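Local coordinates for protein endoglucanase (Thermotoga maritima, PDB 2FVG) that probably acts as a divalent-metal-dependent aminopeptidase of the M42 family, despite its name, binding two metal ions per subunit, at residues A[213-224]-A[295-306]; A[57-65]-A[164-175]. All coordinates share one frame; numbering follows the deposited sequence.

Overall arrangement
Interactions 1 and 2 are both buried, with centres about 10 Å apart, and both reach the same mixed sheet, in which strands 55-61 and 215-224 are parallel neighbours. Interaction 1 lies within the sheet: two parallel strands joined by a regular run of main-chain hydrogen bonds, with mostly small, aliphatic and hydroxyl side chains. Interaction 2 reaches it through strand 55-61, setting helix 166-180 against that strand and the loop after it, grading from aliphatic packing along the strand to a salt-bridge network at the start of the helix. The predicted metal ligands Glu-220, His-61 and Asp-167 are divided between them, so each contact supplies part of the probable dinuclear site, which Glu-198 and His-308 are predicted to complete.

Interaction 1. Residues A[213-224]-A[295-306]; sequences PTCAIVVETTTA and VPAGVISTPARY
Ten backbone hydrogen bonds join 213-224 to 295-306, zipping the strands together in parallel from Ala-216 N on Pro-296 O (3.1 Å) to Tyr-306 N on Ala-224 O (2.8 Å). Partners stay in step, Ala-216 beside Ala-297 and Ala-224 beside Arg-305, and the segment axes are turned 36° against each other, a pronounced twist.

Apolar contacts between the side chains are modest. Ile-217 CG2 meets Ile-300 CD1 at 3.9 Å, the two side chains meeting obliquely on the face they share with Val-219. On the other face Ala-216 CB touches Ala-297 CB at 4.1 Å. Near the far end, Thr-223 lays CG2 over the centre of the Tyr-306 ring, a CH-pi contact of 3.2 Å to the centroid and 8° off the normal; its chi1 of -48° puts that methyl opposite the backbone N, while OG1 lies against Ala-304 CB.

Two waters bridge the strands. One gives a hydrogen bond to Glu-220 OE1 at 2.7 Å and also bonds Ser-301 OG; the second joins the main-chain Glu-220 O to Thr-302 OG1, which has a direct partner in Thr-322 as well. Glu-220 OE2 bonds His-61, a fellow predicted zinc ligand.

Strand 55-61 pairs with the other edge of 215-224, helix 316-332 packs on the face bearing Val-219 and Ile-300, and strand 312-315 lies by Thr-223 and Ala-304.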
loop_
_atom_site.group_PDB
_atom_site.type_symbol
_atom_site.label_atom_id
_atom_site.label_comp_id
_atom_site.label_asym_id
_atom_site.label_seq_id
_atom_site.Cartn_x
_atom_site.Cartn_y
_atom_site.Cartn_z
ATOM N N PRO A 213 -8.343 -0.944 19.699
ATOM C CA PRO A 213 -8.749 0.406 19.307
ATOM C C PRO A 213 -10.250 0.641 19.420
ATOM O O PRO A 213 -11.033 -0.305 19.311
ATOM C CB PRO A 213 -8.309 0.500 17.837
ATOM C CG PRO A 213 -8.219 -0.945 17.341
ATOM C CD PRO A 213 -7.988 -1.804 18.545
ATOM N N THR A 214 -10.652 1.891 19.651
ATOM C CA THR A 214 -12.080 2.246 19.671
ATOM C C THR A 214 -12.594 2.142 18.225
ATOM O O THR A 214 -13.699 1.647 17.965
ATOM C CB THR A 214 -12.285 3.677 20.240
ATOM O OG1 THR A 214 -11.791 3.714 21.572
ATOM C CG2 THR A 214 -13.738 4.076 20.267
ATOM N N CYS A 215 -11.776 2.605 17.280
ATOM C CA CYS A 215 -12.108 2.528 15.864
ATOM C C CYS A 215 -10.864 2.688 15.011
ATOM O O CYS A 215 -9.818 3.095 15.508
ATOM C CB CYS A 215 -13.161 3.565 15.481
ATOM S SG CYS A 215 -12.603 5.237 15.628
ATOM N N ALA A 216 -11.005 2.392 13.721
ATOM C CA ALA A 216 -9.904 2.394 12.771
ATOM C C ALA A 216 -10.226 3.158 11.477
ATOM O O ALA A 216 -11.384 3.266 11.069
ATOM C CB ALA A 216 -9.543 0.923 12.436
ATOM N N ILE A 217 -9.190 3.688 10.840
ATOM C CA ILE A 217 -9.311 4.330 9.527
ATOM C C ILE A 217 -8.320 3.546 8.686
ATOM O O ILE A 217 -7.152 3.475 9.045
ATOM C CB ILE A 217 -8.900 5.821 9.578
ATOM C CG1 ILE A 217 -9.899 6.639 10.388
ATOM C CG2 ILE A 217 -8.860 6.453 8.177
ATOM C CD1 ILE A 217 -9.383 8.068 10.648
ATOM N N VAL A 218 -8.783 2.884 7.625
ATOM C CA VAL A 218 -7.882 2.176 6.718
ATOM C C VAL A 218 -7.620 3.104 5.511
ATOM O O VAL A 218 -8.552 3.612 4.891
ATOM C CB VAL A 218 -8.488 0.806 6.273
ATOM C CG1 VAL A 218 -7.513 0.060 5.420
ATOM C CG2 VAL A 218 -8.844 -0.027 7.498
ATOM N N VAL A 219 -6.349 3.386 5.239
ATOM C CA VAL A 219 -5.926 4.224 4.120
ATOM C C VAL A 219 -5.461 3.301 2.992
ATOM O O VAL A 219 -4.442 2.607 3.118
ATOM C CB VAL A 219 -4.805 5.183 4.546
ATOM C CG1 VAL A 219 -4.374 6.092 3.385
ATOM C CG2 VAL A 219 -5.307 6.088 5.717
ATOM N N GLU A 220 -6.245 3.251 1.918
ATOM C CA GLU A 220 -5.917 2.422 0.773
ATOM C C GLU A 220 -5.799 3.244 -0.501
ATOM O O GLU A 220 -5.968 4.485 -0.494
ATOM C CB GLU A 220 -6.970 1.332 0.593
ATOM C CG GLU A 220 -6.950 0.317 1.731
ATOM C CD GLU A 220 -7.904 -0.840 1.538
ATOM O OE1 GLU A 220 -8.828 -0.726 0.684
ATOM O OE2 GLU A 220 -7.733 -1.867 2.257
ATOM N N THR A 221 -5.460 2.544 -1.569
ATOM C CA THR A 221 -5.375 3.077 -2.911
ATOM C C THR A 221 -6.337 2.195 -3.703
ATOM O O THR A 221 -6.370 0.975 -3.510
ATOM C CB THR A 221 -3.935 3.041 -3.444
ATOM O OG1 THR A 221 -3.104 3.825 -2.575
ATOM C CG2 THR A 221 -3.853 3.660 -4.843
ATOM N N THR A 222 -7.208 2.807 -4.499
ATOM C CA THR A 222 -8.197 2.048 -5.270
ATOM C C THR A 222 -7.839 2.263 -6.738
ATOM O O THR A 222 -7.821 3.403 -7.194
ATOM C CB THR A 222 -9.660 2.498 -4.941
ATOM O OG1 THR A 222 -10.584 1.764 -5.752
ATOM C CG2 THR A 222 -9.868 4.005 -5.193
ATOM N N THR A 223 -7.551 1.181 -7.465
ATOM C CA THR A 223 -7.089 1.316 -8.837
ATOM C C THR A 223 -8.118 0.939 -9.893
ATOM O O THR A 223 -8.660 -0.168 -9.889
ATOM C CB THR A 223 -5.747 0.519 -9.112
ATOM O OG1 THR A 223 -4.770 0.784 -8.087
ATOM C CG2 THR A 223 -5.151 0.924 -10.466
ATOM N N ALA A 224 -8.365 1.878 -10.801
ATOM C CA ALA A 224 -9.278 1.697 -11.927
ATOM C C ALA A 224 -8.511 1.376 -13.219
ATOM O O ALA A 224 -7.307 1.617 -13.326
ATOM C CB ALA A 224 -10.122 2.968 -12.113
ATOM N N VAL A 295 -13.668 -3.964 14.757
ATOM C CA VAL A 295 -13.990 -2.670 15.344
ATOM C C VAL A 295 -14.565 -1.751 14.260
ATOM O O VAL A 295 -14.272 -1.929 13.083
ATOM C CB VAL A 295 -12.753 -1.999 16.032
ATOM C CG1 VAL A 295 -12.187 -2.931 17.088
ATOM C CG2 VAL A 295 -11.669 -1.577 15.019
ATOM N N PRO A 296 -15.400 -0.778 14.652
ATOM C CA PRO A 296 -15.961 0.189 13.711
ATOM C C PRO A 296 -14.824 0.807 12.912
ATOM O O PRO A 296 -13.843 1.244 13.488
ATOM C CB PRO A 296 -16.535 1.260 14.637
ATOM C CG PRO A 296 -16.935 0.509 15.838
ATOM C CD PRO A 296 -15.847 -0.512 16.032
ATOM N N ALA A 297 -14.940 0.829 11.591
ATOM C CA ALA A 297 -13.882 1.390 10.768
ATOM C C ALA A 297 -14.403 2.227 9.629
ATOM O O ALA A 297 -15.574 2.138 9.256
ATOM C CB ALA A 297 -12.984 0.277 10.233
ATOM N N GLY A 298 -13.522 3.064 9.101
ATOM C CA GLY A 298 -13.777 3.847 7.917
ATOM C C GLY A 298 -12.673 3.474 6.936
ATOM O O GLY A 298 -11.593 2.991 7.345
ATOM N N VAL A 299 -12.943 3.639 5.644
ATOM C CA VAL A 299 -11.927 3.400 4.618
ATOM C C VAL A 299 -11.864 4.632 3.731
ATOM O O VAL A 299 -12.901 5.145 3.278
ATOM C CB VAL A 299 -12.227 2.153 3.748
ATOM C CG1 VAL A 299 -11.110 1.909 2.740
ATOM C CG2 VAL A 299 -12.423 0.912 4.610
ATOM N N ILE A 300 -10.651 5.127 3.525
ATOM C CA ILE A 300 -10.376 6.267 2.668
ATOM C C ILE A 300 -9.334 5.846 1.621
ATOM O O ILE A 300 -8.296 5.258 1.954
ATOM C CB ILE A 300 -9.886 7.441 3.506
ATOM C CG1 ILE A 300 -11.009 7.873 4.456
ATOM C CG2 ILE A 300 -9.534 8.627 2.630
ATOM C CD1 ILE A 300 -10.561 8.821 5.534
ATOM N N SER A 301 -9.616 6.121 0.355
ATOM C CA SER A 301 -8.710 5.708 -0.696
ATOM C C SER A 301 -8.272 6.825 -1.631
ATOM O O SER A 301 -9.069 7.691 -2.019
ATOM C CB SER A 301 -9.383 4.627 -1.552
ATOM O OG SER A 301 -9.806 3.540 -0.771
ATOM N N THR A 302 -6.997 6.796 -1.981
ATOM C CA THR A 302 -6.456 7.658 -3.010
ATOM C C THR A 302 -6.770 6.940 -4.344
ATOM O O THR A 302 -6.474 5.755 -4.501
ATOM C CB THR A 302 -4.929 7.841 -2.843
ATOM O OG1 THR A 302 -4.680 8.433 -1.569
ATOM C CG2 THR A 302 -4.347 8.791 -3.935
ATOM N N PRO A 303 -7.411 7.638 -5.297
ATOM C CA PRO A 303 -7.672 7.013 -6.607
ATOM C C PRO A 303 -6.367 6.767 -7.373
ATOM O O PRO A 303 -5.418 7.529 -7.234
ATOM C CB PRO A 303 -8.490 8.084 -7.360
ATOM C CG PRO A 303 -8.984 9.019 -6.311
ATOM C CD PRO A 303 -7.935 9.012 -5.224
ATOM N N ALA A 304 -6.329 5.696 -8.159
ATOM C CA ALA A 304 -5.195 5.393 -9.024
ATOM C C ALA A 304 -5.814 4.839 -10.300
ATOM O O ALA A 304 -6.932 4.351 -10.270
ATOM C CB ALA A 304 -4.287 4.337 -8.375
ATOM N N ARG A 305 -5.100 4.914 -11.418
ATOM C CA ARG A 305 -5.578 4.332 -12.664
ATOM C C ARG A 305 -4.439 3.571 -13.316
ATOM O O ARG A 305 -3.351 4.116 -13.459
ATOM C CB ARG A 305 -6.090 5.438 -13.606
ATOM C CG ARG A 305 -6.572 4.933 -14.952
ATOM C CD ARG A 305 -7.468 5.946 -15.681
ATOM N NE ARG A 305 -8.039 5.353 -16.901
ATOM C CZ ARG A 305 -7.858 5.796 -18.152
ATOM N NH1 ARG A 305 -7.164 6.907 -18.414
ATOM N NH2 ARG A 305 -8.428 5.146 -19.151
ATOM N N TYR A 306 -4.671 2.336 -13.753
ATOM C CA TYR A 306 -3.587 1.598 -14.425
ATOM C C TYR A 306 -3.177 2.249 -15.734
ATOM O O TYR A 306 -3.986 2.881 -16.409
ATOM C CB TYR A 306 -3.911 0.106 -14.661
ATOM C CG TYR A 306 -3.917 -0.742 -13.387
ATOM C CD1 TYR A 306 -2.755 -0.902 -12.613
ATOM C CD2 TYR A 306 -5.081 -1.400 -12.966
ATOM C CE1 TYR A 306 -2.760 -1.678 -11.437
ATOM C CE2 TYR A 306 -5.100 -2.182 -11.797
ATOM C CZ TYR A 306 -3.939 -2.316 -11.037
ATOM O OH TYR A 306 -3.968 -3.093 -9.888
HETATM O O HOH W 1 -3.647 6.301 -0.196
HETATM O O HOH W 2 -10.145 0.589 -1.219
#

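Interaction 2. Residues A[57-65]-A[164-175]; sequences LVSAHMDEV and KAFDDRAGCSVL. With EDO (1,2-ethanediol), chain C.
Strand 57-61 and helix 166-175 run roughly antiparallel, their axes at 143° and 6.7 Å apart at closest, with Ala-60 over Cys-172 and His-61 over Asp-168.

Along the strand the packing is apolar: Val-58 CG1 meets Leu-175 CD2 at 3.6 Å, and Ala-60 CB sits on the helix backbone between Gly-171 and Cys-172. One residue on, His-61 N bonds Asp-168 OD2 (3.3 Å) on its anti side, 25° out of the carboxylate plane. Asp-168 follows a cis peptide bond from Asp-167, a predicted ligand of both metals.

Past the strand, Arg-169 bends at chi2 (-81°), carrying its guanidinium to the loop. NE (2.7 Å) and NH2 (2.9 Å) both grip Met-62 O, which lies near the guanidinium plane. NH2 also reaches Glu-64 OE2 at 2.9 Å, from above a carboxylate turned nearly perpendicular to the guanidinium. Lys-164 NZ completes the salt-bridge network, meeting the syn lone pair of Glu-64 OE1 at 2.7 Å. A lysine here has one nitrogen in place of NE and NH2, and would probably leave either Met-62 O or Glu-64 OE2 without its mate.

A buried glutamate held between two cations is likely to stay ionised. The network thus ties the start of the helix to the loop following His-61, close in sequence to the predicted metal ligands His-61 and Asp-167.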
loop_
_atom_site.group_PDB
_atom_site.type_symbol
_atom_site.label_atom_id
_atom_site.label_comp_id
_atom_site.label_asym_id
_atom_site.label_seq_id
_atom_site.Cartn_x
_atom_site.Cartn_y
_atom_site.Cartn_z
ATOM N N LEU A 57 -6.892 3.828 15.494
ATOM C CA LEU A 57 -5.932 3.051 14.702
ATOM C C LEU A 57 -6.001 3.515 13.239
ATOM O O LEU A 57 -7.081 3.565 12.659
ATOM C CB LEU A 57 -6.298 1.578 14.799
ATOM C CG LEU A 57 -5.652 0.545 13.870
ATOM C CD1 LEU A 57 -4.183 0.455 14.088
ATOM C CD2 LEU A 57 -6.286 -0.821 14.109
ATOM N N VAL A 58 -4.866 3.862 12.639
ATOM C CA VAL A 58 -4.849 4.302 11.231
ATOM C C VAL A 58 -3.872 3.380 10.526
ATOM O O VAL A 58 -2.716 3.329 10.913
ATOM C CB VAL A 58 -4.416 5.783 11.106
ATOM C CG1 VAL A 58 -4.391 6.238 9.632
ATOM C CG2 VAL A 58 -5.352 6.680 11.909
ATOM N N SER A 59 -4.300 2.636 9.507
ATOM C CA SER A 59 -3.342 1.702 8.899
ATOM C C SER A 59 -3.150 1.729 7.363
ATOM O O SER A 59 -4.034 2.150 6.626
ATOM C CB SER A 59 -3.649 0.274 9.361
ATOM O OG SER A 59 -4.851 -0.159 8.797
ATOM N N ALA A 60 -1.982 1.254 6.915
ATOM C CA ALA A 60 -1.661 1.125 5.490
ATOM C C ALA A 60 -0.842 -0.160 5.312
ATOM O O ALA A 60 -0.178 -0.586 6.253
ATOM C CB ALA A 60 -0.901 2.336 5.013
ATOM N N HIS A 61 -0.874 -0.762 4.123
ATOM C CA HIS A 61 -0.136 -2.010 3.857
ATOM C C HIS A 61 1.162 -1.753 3.145
ATOM O O HIS A 61 1.224 -0.988 2.176
ATOM C CB HIS A 61 -0.974 -2.947 2.981
ATOM C CG HIS A 61 -2.441 -2.769 3.184
ATOM N ND1 HIS A 61 -3.053 -2.963 4.406
ATOM C CD2 HIS A 61 -3.420 -2.400 2.327
ATOM C CE1 HIS A 61 -4.348 -2.725 4.290
ATOM N NE2 HIS A 61 -4.599 -2.391 3.037
HETATM N N MSE A 62 2.199 -2.412 3.624
HETATM C CA MSE A 62 3.518 -2.292 3.057
HETATM C C MSE A 62 3.800 -3.224 1.913
HETATM O O MSE A 62 4.733 -2.981 1.148
HETATM C CB MSE A 62 4.559 -2.557 4.135
HETATM C CG MSE A 62 4.578 -1.506 5.201
HETATM SE SE MSE A 62 6.092 -1.786 6.470
HETATM C CE MSE A 62 5.519 -3.462 7.382
ATOM N N ASP A 63 3.030 -4.300 1.796
ATOM C CA ASP A 63 3.315 -5.322 0.783
ATOM C C ASP A 63 2.817 -5.021 -0.629
ATOM O O ASP A 63 1.879 -4.239 -0.820
ATOM C CB ASP A 63 2.855 -6.731 1.242
ATOM C CG ASP A 63 1.352 -6.838 1.478
ATOM O OD1 ASP A 63 0.746 -5.879 2.046
ATOM O OD2 ASP A 63 0.787 -7.912 1.119
ATOM N N GLU A 64 3.450 -5.667 -1.610
ATOM C CA GLU A 64 3.063 -5.525 -3.006
ATOM C C GLU A 64 3.011 -6.915 -3.655
ATOM O O GLU A 64 3.509 -7.885 -3.101
ATOM C CB GLU A 64 4.056 -4.593 -3.731
ATOM C CG GLU A 64 5.466 -5.186 -3.861
ATOM C CD GLU A 64 6.490 -4.220 -4.451
ATOM O OE1 GLU A 64 6.340 -3.783 -5.618
ATOM O OE2 GLU A 64 7.464 -3.920 -3.744
ATOM N N VAL A 65 2.394 -7.016 -4.823
ATOM C CA VAL A 65 2.366 -8.267 -5.562
ATOM C C VAL A 65 3.759 -8.587 -6.131
ATOM O O VAL A 65 4.533 -7.676 -6.454
ATOM C CB VAL A 65 1.283 -8.238 -6.673
ATOM C CG1 VAL A 65 1.383 -9.466 -7.583
ATOM C CG2 VAL A 65 -0.079 -8.229 -6.026
ATOM N N LYS A 164 5.059 1.914 -9.613
ATOM C CA LYS A 164 4.448 0.682 -9.186
ATOM C C LYS A 164 4.119 0.749 -7.706
ATOM O O LYS A 164 4.533 1.681 -6.991
ATOM C CB LYS A 164 5.390 -0.499 -9.449
ATOM C CG LYS A 164 6.591 -0.505 -8.514
ATOM C CD LYS A 164 7.323 -1.779 -8.605
ATOM C CE LYS A 164 8.513 -1.821 -7.670
ATOM N NZ LYS A 164 8.170 -1.929 -6.237
ATOM N N ALA A 165 3.387 -0.274 -7.266
ATOM C CA ALA A 165 2.996 -0.503 -5.876
ATOM C C ALA A 165 2.352 0.711 -5.213
ATOM O O ALA A 165 2.436 0.842 -3.997
ATOM C CB ALA A 165 4.191 -0.954 -5.057
ATOM N N PHE A 166 1.695 1.574 -5.977
ATOM C CA PHE A 166 0.995 2.727 -5.347
ATOM C C PHE A 166 -0.060 2.169 -4.367
ATOM O O PHE A 166 -0.420 2.803 -3.364
ATOM C CB PHE A 166 0.384 3.662 -6.380
ATOM C CG PHE A 166 1.374 4.626 -7.027
ATOM C CD1 PHE A 166 2.545 5.002 -6.385
ATOM C CD2 PHE A 166 1.055 5.240 -8.240
ATOM C CE1 PHE A 166 3.423 5.932 -6.973
ATOM C CE2 PHE A 166 1.922 6.181 -8.838
ATOM C CZ PHE A 166 3.098 6.530 -8.199
ATOM N N ASP A 167 -0.551 0.978 -4.689
ATOM C CA ASP A 167 -1.409 0.183 -3.796
ATOM C C ASP A 167 -0.456 -0.798 -3.063
ATOM O O ASP A 167 -0.060 -1.825 -3.649
ATOM C CB ASP A 167 -2.416 -0.605 -4.630
ATOM C CG ASP A 167 -3.230 -1.598 -3.801
ATOM O OD1 ASP A 167 -3.346 -1.434 -2.562
ATOM O OD2 ASP A 167 -3.764 -2.547 -4.408
ATOM N N ASP A 168 -0.070 -0.513 -1.811
ATOM C CA ASP A 168 -0.517 0.649 -1.021
ATOM C C ASP A 168 0.649 1.537 -0.525
ATOM O O ASP A 168 0.593 2.159 0.560
ATOM C CB ASP A 168 -1.372 0.149 0.160
ATOM C CG ASP A 168 -2.209 1.249 0.810
ATOM O OD1 ASP A 168 -2.471 2.287 0.150
ATOM O OD2 ASP A 168 -2.600 1.075 1.998
ATOM N N ARG A 169 1.698 1.662 -1.332
ATOM C CA ARG A 169 2.803 2.532 -0.931
ATOM C C ARG A 169 2.355 4.000 -0.869
ATOM O O ARG A 169 2.969 4.781 -0.142
ATOM C CB ARG A 169 4.051 2.324 -1.801
ATOM C CG ARG A 169 4.558 0.837 -1.819
ATOM C CD ARG A 169 5.424 0.395 -0.587
ATOM N NE ARG A 169 5.584 -1.065 -0.545
ATOM C CZ ARG A 169 6.431 -1.758 -1.295
ATOM N NH1 ARG A 169 7.224 -1.149 -2.170
ATOM N NH2 ARG A 169 6.492 -3.068 -1.171
ATOM N N ALA A 170 1.290 4.391 -1.588
ATOM C CA ALA A 170 0.816 5.797 -1.466
ATOM C C ALA A 170 0.164 5.988 -0.097
ATOM O O ALA A 170 0.285 7.044 0.511
ATOM C CB ALA A 170 -0.179 6.168 -2.584
ATOM N N GLY A 171 -0.551 4.961 0.374
ATOM C CA GLY A 171 -1.172 4.981 1.697
ATOM C C GLY A 171 -0.126 5.107 2.796
ATOM O O GLY A 171 -0.295 5.901 3.735
ATOM N N CYS A 172 0.967 4.360 2.672
ATOM C CA CYS A 172 2.099 4.429 3.622
ATOM C C CYS A 172 2.709 5.826 3.628
ATOM O O CYS A 172 3.014 6.379 4.685
ATOM C CB CYS A 172 3.215 3.462 3.243
ATOM S SG CYS A 172 2.864 1.701 3.387
ATOM N N SER A 173 2.884 6.383 2.433
ATOM C CA SER A 173 3.466 7.707 2.251
ATOM C C SER A 173 2.579 8.785 2.907
ATOM O O SER A 173 3.074 9.729 3.539
ATOM C CB SER A 173 3.649 7.947 0.745
ATOM O OG SER A 173 4.162 9.237 0.486
ATOM N N VAL A 174 1.270 8.626 2.761
ATOM C CA VAL A 174 0.298 9.521 3.368
ATOM C C VAL A 174 0.491 9.566 4.880
ATOM O O VAL A 174 0.495 10.638 5.455
ATOM C CB VAL A 174 -1.165 9.129 3.049
ATOM C CG1 VAL A 174 -2.150 10.018 3.827
ATOM C CG2 VAL A 174 -1.437 9.265 1.576
ATOM N N LEU A 175 0.652 8.396 5.504
ATOM C CA LEU A 175 0.824 8.281 6.955
ATOM C C LEU A 175 2.103 8.931 7.410
ATOM O O LEU A 175 2.101 9.662 8.390
ATOM C CB LEU A 175 0.794 6.826 7.412
ATOM C CG LEU A 175 -0.487 6.032 7.113
ATOM C CD1 LEU A 175 -0.515 4.801 7.979
ATOM C CD2 LEU A 175 -1.729 6.859 7.356
HETATM C C1 EDO C . 3.222 -3.483 -7.784
HETATM O O1 EDO C . 3.862 -4.743 -7.950
HETATM C C2 EDO C . 2.287 -3.260 -8.967
HETATM O O2 EDO C . 1.931 -1.878 -9.048
HETATM O O HOH W 3 2.192 -1.600 -0.313
HETATM O O HOH W 4 0.879 -4.252 -5.387
#